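Local coordinates for ASCH domain-containing protein (Pyrococcus horikoshii, PDB 2Z0T) that is of unknown function but, as an ASCH-domain protein of the PUA clan, probably binds RNA, at residues Asn71-Val76 and Lys84-Phe89; Arg55-Phe60 and Leu64-Ile69. All blocks are in the same frame, centred on the assembly; numbering follows the deposited sequence.

Contact 1. Residues Asn71-Val76 and Lys84-Phe89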
# COMPACT_ATOMS: atom_id res chain seq x y z
N ASN A 71 -3.86 -9.33 -4.10
CA ASN A 71 -4.64 -8.17 -3.69
C ASN A 71 -3.77 -6.93 -3.47
O ASN A 71 -4.28 -5.81 -3.39
CB ASN A 71 -5.39 -8.48 -2.40
CG ASN A 71 -6.33 -9.66 -2.54
OD1 ASN A 71 -7.18 -9.67 -3.42
ND2 ASN A 71 -6.16 -10.65 -1.68
N VAL A 72 -2.46 -7.13 -3.40
CA VAL A 72 -1.54 -6.03 -3.16
C VAL A 72 -0.74 -5.67 -4.42
O VAL A 72 -0.65 -4.50 -4.79
CB VAL A 72 -0.55 -6.36 -2.03
CG1 VAL A 72 0.24 -5.12 -1.65
CG2 VAL A 72 -1.32 -6.92 -0.82
N LEU A 73 -0.17 -6.68 -5.06
CA LEU A 73 0.62 -6.50 -6.27
C LEU A 73 0.11 -7.46 -7.34
O LEU A 73 0.72 -8.49 -7.61
CB LEU A 73 2.09 -6.79 -5.97
CG LEU A 73 2.72 -5.99 -4.83
CD1 LEU A 73 4.12 -6.50 -4.56
CD2 LEU A 73 2.74 -4.50 -5.18
N PRO A 74 -1.03 -7.13 -7.96
CA PRO A 74 -1.62 -7.97 -9.01
C PRO A 74 -0.62 -8.36 -10.09
O PRO A 74 0.10 -7.51 -10.61
CB PRO A 74 -2.74 -7.09 -9.55
CG PRO A 74 -3.17 -6.32 -8.34
CD PRO A 74 -1.85 -5.92 -7.73
N GLY A 75 -0.56 -9.65 -10.40
CA GLY A 75 0.35 -10.11 -11.43
C GLY A 75 1.64 -10.72 -10.91
O GLY A 75 2.22 -11.59 -11.57
N VAL A 76 2.09 -10.28 -9.74
CA VAL A 76 3.32 -10.82 -9.16
C VAL A 76 3.05 -12.25 -8.68
O VAL A 76 2.19 -12.48 -7.83
CB VAL A 76 3.82 -9.94 -8.00
CG1 VAL A 76 5.13 -10.48 -7.46
CG2 VAL A 76 4.00 -8.51 -8.49
N LYS A 84 10.84 -7.86 -3.69
CA LYS A 84 11.74 -7.14 -4.58
C LYS A 84 11.11 -5.83 -5.05
O LYS A 84 11.78 -4.81 -5.15
CB LYS A 84 12.09 -7.99 -5.81
CG LYS A 84 13.30 -8.89 -5.63
CD LYS A 84 13.73 -9.48 -6.96
CE LYS A 84 15.07 -10.20 -6.84
NZ LYS A 84 15.50 -10.77 -8.15
N VAL A 85 9.81 -5.88 -5.34
CA VAL A 85 9.10 -4.69 -5.77
C VAL A 85 9.26 -3.58 -4.74
O VAL A 85 9.60 -2.44 -5.07
CB VAL A 85 7.59 -4.97 -5.97
CG1 VAL A 85 6.85 -3.69 -6.33
CG2 VAL A 85 7.39 -6.02 -7.06
N TYR A 86 9.02 -3.92 -3.47
CA TYR A 86 9.13 -2.94 -2.39
C TYR A 86 10.56 -2.49 -2.13
O TYR A 86 10.79 -1.35 -1.75
CB TYR A 86 8.53 -3.51 -1.10
CG TYR A 86 7.02 -3.56 -1.12
CD1 TYR A 86 6.27 -2.39 -1.21
CD2 TYR A 86 6.35 -4.78 -1.06
CE1 TYR A 86 4.88 -2.43 -1.26
CE2 TYR A 86 4.96 -4.83 -1.11
CZ TYR A 86 4.23 -3.66 -1.21
OH TYR A 86 2.86 -3.71 -1.26
N ARG A 87 11.53 -3.38 -2.36
CA ARG A 87 12.92 -3.04 -2.12
C ARG A 87 13.40 -1.92 -3.04
O ARG A 87 14.37 -1.23 -2.74
CB ARG A 87 13.81 -4.27 -2.29
CG ARG A 87 15.19 -4.10 -1.65
CD ARG A 87 15.04 -3.81 -0.16
NE ARG A 87 14.50 -4.96 0.55
CZ ARG A 87 13.75 -4.89 1.65
NH1 ARG A 87 13.44 -3.71 2.17
NH2 ARG A 87 13.31 -6.00 2.23
N GLN A 88 12.71 -1.74 -4.16
CA GLN A 88 13.08 -0.69 -5.10
C GLN A 88 12.71 0.67 -4.50
O GLN A 88 13.29 1.69 -4.84
CB GLN A 88 12.36 -0.89 -6.43
CG GLN A 88 12.57 -2.26 -7.04
CD GLN A 88 14.04 -2.65 -7.11
OE1 GLN A 88 14.85 -1.94 -7.72
NE2 GLN A 88 14.39 -3.76 -6.48
N PHE A 89 11.74 0.65 -3.59
CA PHE A 89 11.26 1.87 -2.93
C PHE A 89 11.79 2.04 -1.51
O PHE A 89 12.14 3.14 -1.10
CB PHE A 89 9.73 1.88 -2.84
CG PHE A 89 9.03 1.78 -4.15
CD1 PHE A 89 9.13 2.79 -5.09
CD2 PHE A 89 8.22 0.68 -4.43
CE1 PHE A 89 8.43 2.72 -6.30
CE2 PHE A 89 7.51 0.60 -5.63
CZ PHE A 89 7.62 1.62 -6.56
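L73 and Y86 bring the two segments together in the helical part of this PUA-like ASCH fold, where the loop leaving helix 69-72 packs on the end of helix 79-87. The contact is apolar, with no hydrogen bond between the segments, and L73, Y86 and V85 have comparable shares in it. L73 makes its contact through CD1, which touches two successive residues of the helix: it lies 3.9 Å from CE2 of Y86, approaching the ring obliquely, and 4.0 Å from CB of V85, whose side chain it meets tip to tip. Y11 of helix 9-16 also touches both L73 and V85, so a third helix shares this packing. The Y86 ring extends from its helix toward V72 and L73. With chi1 at -170°, V72 has CG1 anti to its own backbone N, and this methyl comes up at the ring edge, near its plane, against OH of Y86, with CZ farther off at 4.3 Å. From the loop V76 adds a lighter touch, its CG2 4.4 Å from CG2 of V85. V76 is placed by a type II beta turn running from L73, with G75 at positive phi. The turn is closed by the bond from V76 N to L73 O, 3.1 Å long.

Contact 2. Residues Arg55-Phe60 and Leu64-Ile69; sequences RVYSSF and LEKEGI
R55 and E67, whose CA atoms are 9.2 Å apart, face each other where strand 47-57 of the mixed sheet passes through a short loop into helix 60-67, a beta-alpha connection of the PUA-like ASCH fold in which the helix packs back on the strand it follows. S59 is the N-cap, its OG bonded to the N of E62, and the first turn continues with L64 N donating to F60 O at 2.9 Å.

The E67 carboxylate receives R55 and Y57 from the strand. R55 grips it side-on with two nitrogens: NE meets OE2 at 2.6 Å on the syn lone pair, and NH2 meets OE1 at 3.0 Å. Both bonds are fairly straight, and the guanidinium and carboxylate planes are only 29° apart. The hydroxyl of Y57 donates to the same OE2 at 2.6 Å, arriving on the anti side and out of the carboxylate plane, with ring and carboxylate planes 75° apart. OE2 thus accepts two bonds, an arrangement likely to favour the charged form of E67. A bend at chi2 (-65°) carries this carboxylate toward the strand. With an alanine here, R55 NE and the Y57 hydroxyl would probably lose their shared acceptor, leaving R55 held on its NH1 side by E104 of strand 100-107, with which NH1 forms a salt bridge.

The aliphatic part of K66 crosses Y57 at about a right angle, CB lying 3.6 Å from CE1 and approaching the ring obliquely. Beyond it, a water weakly joins the two residues, 3.0 Å from Y57 OH and 3.4 Å from K66 NZ.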
# COMPACT_ATOMS: atom_id res chain seq x y z
N ARG A 55 -3.70 -2.35 8.77
CA ARG A 55 -3.09 -3.53 9.40
C ARG A 55 -1.57 -3.41 9.30
O ARG A 55 -1.03 -3.26 8.21
CB ARG A 55 -3.60 -4.81 8.73
CG ARG A 55 -5.11 -5.00 8.90
CD ARG A 55 -5.62 -6.26 8.22
NE ARG A 55 -5.76 -6.12 6.77
CZ ARG A 55 -6.75 -5.46 6.17
NH1 ARG A 55 -7.70 -4.86 6.88
NH2 ARG A 55 -6.79 -5.41 4.84
N VAL A 56 -0.90 -3.48 10.44
CA VAL A 56 0.55 -3.32 10.48
C VAL A 56 1.32 -4.62 10.69
O VAL A 56 0.94 -5.46 11.52
CB VAL A 56 0.94 -2.30 11.57
CG1 VAL A 56 2.44 -2.02 11.52
CG2 VAL A 56 0.15 -1.01 11.37
N TYR A 57 2.41 -4.76 9.94
CA TYR A 57 3.26 -5.95 9.98
C TYR A 57 4.72 -5.57 10.24
O TYR A 57 5.08 -4.39 10.18
CB TYR A 57 3.15 -6.69 8.65
CG TYR A 57 1.74 -7.12 8.32
CD1 TYR A 57 1.22 -8.32 8.81
CD2 TYR A 57 0.90 -6.31 7.55
CE1 TYR A 57 -0.10 -8.70 8.54
CE2 TYR A 57 -0.41 -6.67 7.28
CZ TYR A 57 -0.91 -7.87 7.78
OH TYR A 57 -2.21 -8.23 7.52
N SER A 58 5.55 -6.56 10.53
CA SER A 58 6.96 -6.30 10.79
C SER A 58 7.76 -6.27 9.48
O SER A 58 8.88 -5.76 9.46
CB SER A 58 7.54 -7.38 11.71
OG SER A 58 7.59 -8.63 11.05
N SER A 59 7.18 -6.80 8.41
CA SER A 59 7.88 -6.83 7.12
C SER A 59 6.94 -6.92 5.92
O SER A 59 5.76 -7.24 6.06
CB SER A 59 8.83 -8.03 7.08
OG SER A 59 8.10 -9.25 7.00
N PHE A 60 7.48 -6.63 4.74
CA PHE A 60 6.70 -6.70 3.52
C PHE A 60 6.34 -8.15 3.23
O PHE A 60 5.26 -8.44 2.73
CB PHE A 60 7.50 -6.10 2.35
CG PHE A 60 7.61 -4.60 2.41
CD1 PHE A 60 6.47 -3.81 2.27
CD2 PHE A 60 8.83 -3.98 2.62
CE1 PHE A 60 6.55 -2.42 2.35
CE2 PHE A 60 8.93 -2.59 2.71
CZ PHE A 60 7.78 -1.81 2.57
N LEU A 64 2.53 -9.32 2.75
CA LEU A 64 2.08 -9.97 1.51
C LEU A 64 1.46 -11.34 1.74
O LEU A 64 0.45 -11.68 1.12
CB LEU A 64 3.25 -10.08 0.52
CG LEU A 64 3.75 -8.76 -0.06
CD1 LEU A 64 4.96 -9.00 -0.95
CD2 LEU A 64 2.64 -8.09 -0.85
N GLU A 65 2.04 -12.13 2.64
CA GLU A 65 1.52 -13.46 2.93
C GLU A 65 0.13 -13.41 3.57
O GLU A 65 -0.74 -14.22 3.25
CB GLU A 65 2.49 -14.21 3.84
CG GLU A 65 3.92 -14.23 3.31
CD GLU A 65 4.87 -15.07 4.14
OE1 GLU A 65 4.88 -14.93 5.38
OE2 GLU A 65 5.62 -15.87 3.54
N LYS A 66 -0.08 -12.44 4.45
CA LYS A 66 -1.35 -12.28 5.14
C LYS A 66 -2.43 -11.62 4.28
O LYS A 66 -3.59 -12.04 4.29
CB LYS A 66 -1.13 -11.45 6.42
CG LYS A 66 -2.35 -11.30 7.31
CD LYS A 66 -2.76 -12.63 7.93
CE LYS A 66 -3.83 -12.43 8.99
NZ LYS A 66 -3.31 -11.66 10.16
N GLU A 67 -2.05 -10.59 3.54
CA GLU A 67 -2.99 -9.86 2.69
C GLU A 67 -3.27 -10.54 1.35
O GLU A 67 -4.29 -10.28 0.71
CB GLU A 67 -2.48 -8.44 2.44
CG GLU A 67 -2.30 -7.59 3.69
CD GLU A 67 -3.62 -7.29 4.40
OE1 GLU A 67 -4.67 -7.30 3.73
OE2 GLU A 67 -3.59 -7.04 5.62
N GLY A 68 -2.37 -11.42 0.92
CA GLY A 68 -2.54 -12.09 -0.36
C GLY A 68 -1.88 -11.21 -1.41
O GLY A 68 -2.35 -10.11 -1.68
N ILE A 69 -0.80 -11.70 -1.99
CA ILE A 69 -0.06 -10.93 -2.98
C ILE A 69 -0.91 -10.42 -4.15
O ILE A 69 -0.68 -9.32 -4.66
CB ILE A 69 1.14 -11.74 -3.52
CG1 ILE A 69 2.02 -10.85 -4.39
CG2 ILE A 69 0.64 -12.95 -4.30
CD1 ILE A 69 3.31 -11.50 -4.80
O HOH W 1 -3.01 -8.28 10.39

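Contact 2 closes before contact 1 opens along the chain, and helix 60-67 directly precedes helix 69-72. The centres of the two contacts are about 12 Å apart, and they touch at several points. V72 packs on helix 60-67, its CB 3.8 Å from CD2 of L64 and its CG2 3.8 Å from CB of E67. The rings of Y86 and F60 stack, joining the end of helix 79-87 to the start of helix 60-67, and V76 CG1 approaches I69 CD1 at 3.4 Å. Contact 2 ties helix 60-67 to the sheet through polar groups, and contact 1 adds the next helices by apolar packing.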